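Local structure of lysozyme, putative (Bacillus anthracis, 2WAG) at residues A[18-23]-A[202-207]; A[73-78]-A[103-108]. The protein probably acts as a family GH25 lysozyme, hydrolysing the glycan strands of bacterial peptidoglycan with retention of anomeric configuration. All coordinates share one frame; numbering follows the deposited sequence.

Contact 1 of 2, residues A[18-23]-A[202-207]; sequences GVDVAS and DLNVFY. With 15P (polyethylene glycol (N=34)), chain M.
The seam that closes the (beta/alpha) barrel pairs 18-21, the first strand, with 202-206, the last, as an antiparallel ladder. G18 and N204 are a hydrogen-bonded pair: N204 N gives to G18 O at 2.8 Å, and G18 N returns a bond to N204 O at 3.0 Å. Next along, the non-hydrogen-bonded pair V19 and L203 sets CG1 of the valine 3.7 Å from CD2 of the leucine. A water, accepting from D202 N and donating to D20 O, ties the next residues together.

On the face of D20, D202 and N204 polar side chains meet. N204 CG lies anti to its carbonyl carbon (chi1 -56°), which turns the amide so that ND2 donates to D20 OD1 at 2.9 Å. The bond is straight, lies in the amide plane and uses the anti lone pair of the carboxylate. Q184 also binds D20 OD1, while W164 holds N204 OD1, fixing which way round the amide sits. Beyond it, D20 OD2 comes within 2.6 Å of D202 OD2, the two carboxylate planes 45° apart.

Strand 40-47 flanks 18-21, strand 182-186 flanks 202-206, and W30 of helix 30-34 packs on V19.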
# COMPACT_ATOMS: atom_id res chain seq x y z
N GLY A 18 -16.81 2.47 -6.13
CA GLY A 18 -16.65 3.73 -5.42
C GLY A 18 -15.28 3.88 -4.82
O GLY A 18 -14.48 2.96 -4.85
N VAL A 19 -15.03 5.03 -4.25
CA VAL A 19 -13.72 5.33 -3.71
C VAL A 19 -13.74 5.54 -2.21
O VAL A 19 -14.76 5.72 -1.65
CB VAL A 19 -13.16 6.66 -4.34
CG1 VAL A 19 -13.16 6.59 -5.87
CG2 VAL A 19 -13.95 7.91 -3.84
N ASP A 20 -12.55 5.47 -1.61
CA ASP A 20 -12.38 5.99 -0.25
C ASP A 20 -11.13 6.83 -0.28
O ASP A 20 -10.18 6.49 -0.99
CB ASP A 20 -12.34 4.89 0.83
CG ASP A 20 -11.17 3.99 0.71
OD1 ASP A 20 -11.33 2.96 0.06
OD2 ASP A 20 -10.11 4.30 1.27
N VAL A 21 -11.16 7.96 0.42
CA VAL A 21 -10.07 8.91 0.39
C VAL A 21 -9.80 9.51 1.75
O VAL A 21 -10.68 9.53 2.63
CB VAL A 21 -10.34 10.09 -0.61
CG1 VAL A 21 -10.59 9.57 -2.02
CG2 VAL A 21 -11.49 10.97 -0.11
N ALA A 22 -8.58 10.03 1.90
CA ALA A 22 -8.17 10.83 3.05
C ALA A 22 -7.38 12.00 2.50
O ALA A 22 -7.27 12.18 1.27
CB ALA A 22 -7.33 9.99 4.02
N SER A 23 -6.82 12.82 3.39
CA SER A 23 -6.11 14.00 2.92
C SER A 23 -4.94 13.65 2.00
O SER A 23 -4.57 14.45 1.15
CB SER A 23 -5.61 14.84 4.09
OG SER A 23 -4.69 14.10 4.87
N ASP A 202 -7.84 4.49 -3.29
CA ASP A 202 -8.47 3.21 -3.06
C ASP A 202 -9.79 3.07 -3.82
O ASP A 202 -10.64 3.97 -3.76
CB ASP A 202 -8.85 3.10 -1.58
CG ASP A 202 -7.65 3.01 -0.64
OD1 ASP A 202 -6.54 2.60 -1.07
OD2 ASP A 202 -7.83 3.33 0.56
N LEU A 203 -9.94 1.93 -4.47
CA LEU A 203 -11.20 1.61 -5.15
C LEU A 203 -11.86 0.40 -4.57
O LEU A 203 -11.24 -0.51 -4.12
CB LEU A 203 -11.04 1.44 -6.68
CG LEU A 203 -10.32 2.59 -7.42
CD1 LEU A 203 -10.28 2.23 -8.92
CD2 LEU A 203 -10.97 3.89 -7.22
N ASN A 204 -13.18 0.46 -4.63
CA ASN A 204 -14.01 -0.48 -3.93
C ASN A 204 -15.24 -0.90 -4.71
O ASN A 204 -15.64 -0.21 -5.52
CB ASN A 204 -14.55 0.18 -2.63
CG ASN A 204 -13.47 0.73 -1.72
OD1 ASN A 204 -12.93 0.08 -0.96
ND2 ASN A 204 -13.18 1.97 -1.88
N VAL A 205 -15.81 -2.06 -4.43
CA VAL A 205 -17.15 -2.36 -4.94
C VAL A 205 -18.11 -2.70 -3.79
O VAL A 205 -17.70 -3.22 -2.75
CB VAL A 205 -17.19 -3.52 -5.98
CG1 VAL A 205 -16.54 -3.05 -7.27
CG2 VAL A 205 -16.55 -4.80 -5.44
N PHE A 206 -19.38 -2.40 -4.04
CA PHE A 206 -20.50 -2.88 -3.21
C PHE A 206 -20.86 -4.30 -3.67
O PHE A 206 -20.62 -4.66 -4.82
CB PHE A 206 -21.64 -1.89 -3.45
CG PHE A 206 -22.94 -2.19 -2.73
CD1 PHE A 206 -23.04 -2.13 -1.35
CD2 PHE A 206 -24.10 -2.44 -3.46
CE1 PHE A 206 -24.27 -2.33 -0.71
CE2 PHE A 206 -25.33 -2.67 -2.82
CZ PHE A 206 -25.40 -2.61 -1.46
N TYR A 207 -21.42 -5.12 -2.80
CA TYR A 207 -21.73 -6.49 -3.16
C TYR A 207 -22.90 -6.66 -4.13
O TYR A 207 -22.95 -7.59 -4.84
CB TYR A 207 -22.10 -7.27 -1.85
CG TYR A 207 -23.53 -7.07 -1.41
CD1 TYR A 207 -24.50 -7.94 -1.80
CD2 TYR A 207 -23.90 -5.99 -0.70
CE1 TYR A 207 -25.75 -7.73 -1.52
CE2 TYR A 207 -25.18 -5.81 -0.36
CZ TYR A 207 -26.12 -6.69 -0.80
OH TYR A 207 -27.42 -6.43 -0.46
C1 15P M . -29.44 -4.61 0.41
C2 15P M . -28.10 -4.30 1.08
O1 15P M . -28.25 -4.77 2.43
C3 15P M . -27.06 -5.31 2.99
O HOH W 1 -7.49 6.38 -1.13

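Contact 2 of 2, residues A[73-78]-A[103-108]; sequences YHFFSF and VIDVEF. With SO4 (sulfate ion), chain G.
H74 O receives D105 N at 2.8 Å in a nearly straight bond, the middle rung of a short parallel ladder. H74 N to V103 O stands on one side of it along the strands, and F76 N to D105 O, with the donor in the carbonyl plane, on the other, each at 2.9 Å. This register puts Y73 with V103 and F75 with D105 on one face of the sheet, and H74 with I104 on the other.

On the first of these faces, CB of Y73 rests on CB of V103, 3.6 Å away, and the tyrosine ring runs side by side with the D105 carboxylate, their planes 35° apart. E107, just past the strand, reaches back to the same side chains. Its chi1 of 65° sets CG 3.5 Å from F75 CZ, and the extended chain beyond takes the carboxylate on to D105. The side chains of F75 and E107 cross at about a right angle. E107 OE2 lies 2.5 Å from D105 OD1; a separate hydrogen bond comes to it from N of G2, a tag residue of the second subunit. This D-V-E sequence is consistent with the DXE signature of GH25 enzymes, whose acids line the active site.

Further on, E107 O approaches the edge of the F78 ring, 3.6 Å from CE2, while F76 CB, just past the strand, packs against I104 CG2.

Helix 82-92 links the two strands as a beta-alpha-beta crossover. Strands 40-47 and 142-145 flank the pair, and helix 119-137 covers H74 and F76 through M129 and I104 through L126.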
# COMPACT_ATOMS: atom_id res chain seq x y z
N TYR A 73 -15.63 7.91 7.28
CA TYR A 73 -15.04 6.90 8.13
C TYR A 73 -14.20 7.47 9.26
O TYR A 73 -13.64 8.57 9.16
CB TYR A 73 -14.26 5.84 7.33
CG TYR A 73 -12.89 6.16 6.79
CD1 TYR A 73 -11.74 5.97 7.57
CD2 TYR A 73 -12.73 6.51 5.44
CE1 TYR A 73 -10.48 6.16 7.00
CE2 TYR A 73 -11.47 6.67 4.87
CZ TYR A 73 -10.35 6.51 5.67
OH TYR A 73 -9.08 6.66 5.16
N HIS A 74 -14.11 6.67 10.32
CA HIS A 74 -13.26 6.93 11.46
C HIS A 74 -12.13 5.92 11.46
O HIS A 74 -12.37 4.72 11.34
CB HIS A 74 -14.05 6.68 12.75
CG HIS A 74 -13.24 7.00 13.97
ND1 HIS A 74 -12.62 6.06 14.77
CD2 HIS A 74 -12.93 8.20 14.48
CE1 HIS A 74 -11.96 6.69 15.74
NE2 HIS A 74 -12.15 7.99 15.59
N PHE A 75 -10.89 6.40 11.62
CA PHE A 75 -9.77 5.48 11.73
C PHE A 75 -9.56 5.15 13.22
O PHE A 75 -9.22 6.02 14.01
CB PHE A 75 -8.52 6.07 11.07
CG PHE A 75 -7.44 5.05 10.86
CD1 PHE A 75 -7.17 4.54 9.58
CD2 PHE A 75 -6.73 4.56 11.93
CE1 PHE A 75 -6.18 3.57 9.41
CE2 PHE A 75 -5.75 3.61 11.77
CZ PHE A 75 -5.47 3.11 10.50
N PHE A 76 -9.81 3.90 13.59
CA PHE A 76 -9.79 3.47 14.98
C PHE A 76 -8.41 3.53 15.62
O PHE A 76 -7.40 3.19 14.98
CB PHE A 76 -10.33 2.04 15.03
CG PHE A 76 -10.55 1.49 16.42
CD1 PHE A 76 -11.59 1.94 17.22
CD2 PHE A 76 -9.72 0.47 16.90
CE1 PHE A 76 -11.78 1.39 18.52
CE2 PHE A 76 -9.93 -0.09 18.15
CZ PHE A 76 -10.94 0.37 18.95
N SER A 77 -8.37 3.97 16.88
CA SER A 77 -7.17 3.93 17.69
C SER A 77 -7.29 2.83 18.74
O SER A 77 -8.33 2.66 19.37
CB SER A 77 -6.97 5.26 18.40
OG SER A 77 -5.92 5.11 19.35
N PHE A 78 -6.21 2.08 18.94
CA PHE A 78 -6.14 1.09 20.01
C PHE A 78 -5.82 1.72 21.37
O PHE A 78 -5.75 1.00 22.36
CB PHE A 78 -5.09 0.03 19.65
CG PHE A 78 -5.45 -0.75 18.42
CD1 PHE A 78 -6.49 -1.64 18.44
CD2 PHE A 78 -4.75 -0.57 17.23
CE1 PHE A 78 -6.86 -2.38 17.31
CE2 PHE A 78 -5.11 -1.30 16.10
CZ PHE A 78 -6.15 -2.20 16.14
N VAL A 103 -18.59 4.38 8.93
CA VAL A 103 -17.60 3.32 8.91
C VAL A 103 -16.56 3.49 10.02
O VAL A 103 -16.10 4.57 10.24
CB VAL A 103 -16.86 3.32 7.58
CG1 VAL A 103 -15.70 2.35 7.56
CG2 VAL A 103 -17.82 3.12 6.41
N ILE A 104 -16.23 2.37 10.68
CA ILE A 104 -15.07 2.35 11.56
C ILE A 104 -14.02 1.46 10.91
O ILE A 104 -14.30 0.30 10.59
CB ILE A 104 -15.39 1.85 12.97
CG1 ILE A 104 -16.57 2.62 13.59
CG2 ILE A 104 -14.15 1.99 13.84
CD1 ILE A 104 -17.13 1.95 14.84
N ASP A 105 -12.83 2.03 10.71
CA ASP A 105 -11.72 1.39 10.03
C ASP A 105 -10.77 0.82 11.09
O ASP A 105 -10.19 1.59 11.88
CB ASP A 105 -11.07 2.46 9.14
CG ASP A 105 -9.85 1.99 8.37
OD1 ASP A 105 -9.04 1.18 8.90
OD2 ASP A 105 -9.69 2.50 7.25
N VAL A 106 -10.66 -0.51 11.13
CA VAL A 106 -9.86 -1.21 12.15
C VAL A 106 -8.71 -1.93 11.44
O VAL A 106 -8.92 -2.89 10.68
CB VAL A 106 -10.71 -2.23 12.92
CG1 VAL A 106 -9.90 -2.90 14.01
CG2 VAL A 106 -11.98 -1.58 13.49
N GLU A 107 -7.48 -1.46 11.68
CA GLU A 107 -6.32 -2.06 11.01
C GLU A 107 -5.06 -1.67 11.76
O GLU A 107 -5.07 -0.74 12.58
CB GLU A 107 -6.22 -1.64 9.54
CG GLU A 107 -5.96 -0.18 9.31
CD GLU A 107 -6.04 0.15 7.84
OE1 GLU A 107 -5.08 -0.19 7.10
OE2 GLU A 107 -7.06 0.73 7.40
N PHE A 108 -3.97 -2.36 11.47
CA PHE A 108 -2.71 -1.99 12.10
C PHE A 108 -2.11 -0.70 11.54
O PHE A 108 -2.31 -0.36 10.37
CB PHE A 108 -1.71 -3.12 12.03
CG PHE A 108 -2.12 -4.29 12.86
CD1 PHE A 108 -2.11 -4.18 14.24
CD2 PHE A 108 -2.53 -5.48 12.29
CE1 PHE A 108 -2.51 -5.22 15.04
CE2 PHE A 108 -2.94 -6.55 13.10
CZ PHE A 108 -2.91 -6.41 14.49
S SO4 G . -5.43 8.44 20.40
O1 SO4 G . -4.63 7.98 19.28
O2 SO4 G . -6.51 9.41 20.22
O3 SO4 G . -4.71 8.57 21.67
O4 SO4 G . -6.21 7.20 20.65
O HOH W 2 -7.31 0.52 13.93
O HOH W 3 -7.55 1.09 13.03

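How the contacts relate
Both contacts belong to one sheet, their centres 15 Å apart, one pairing antiparallel and the other parallel. They touch directly: the Y73 ring packs by CE2 against V21 O at 3.7 Å, and Y73 OH, hydrogen-bonded to S3 N of the second subunit, lies 3.9 Å from A22 CB. More telling is the way both turn acids toward one region. D20 OD2 is 6.3 Å from D105 OD2, and D202 OD2 is 7.4 Å from E107 OE2, so four carboxylates from the two contacts gather in one cluster. Such a grouping is consistent with the GH25 active site, where peptidoglycan would probably bind.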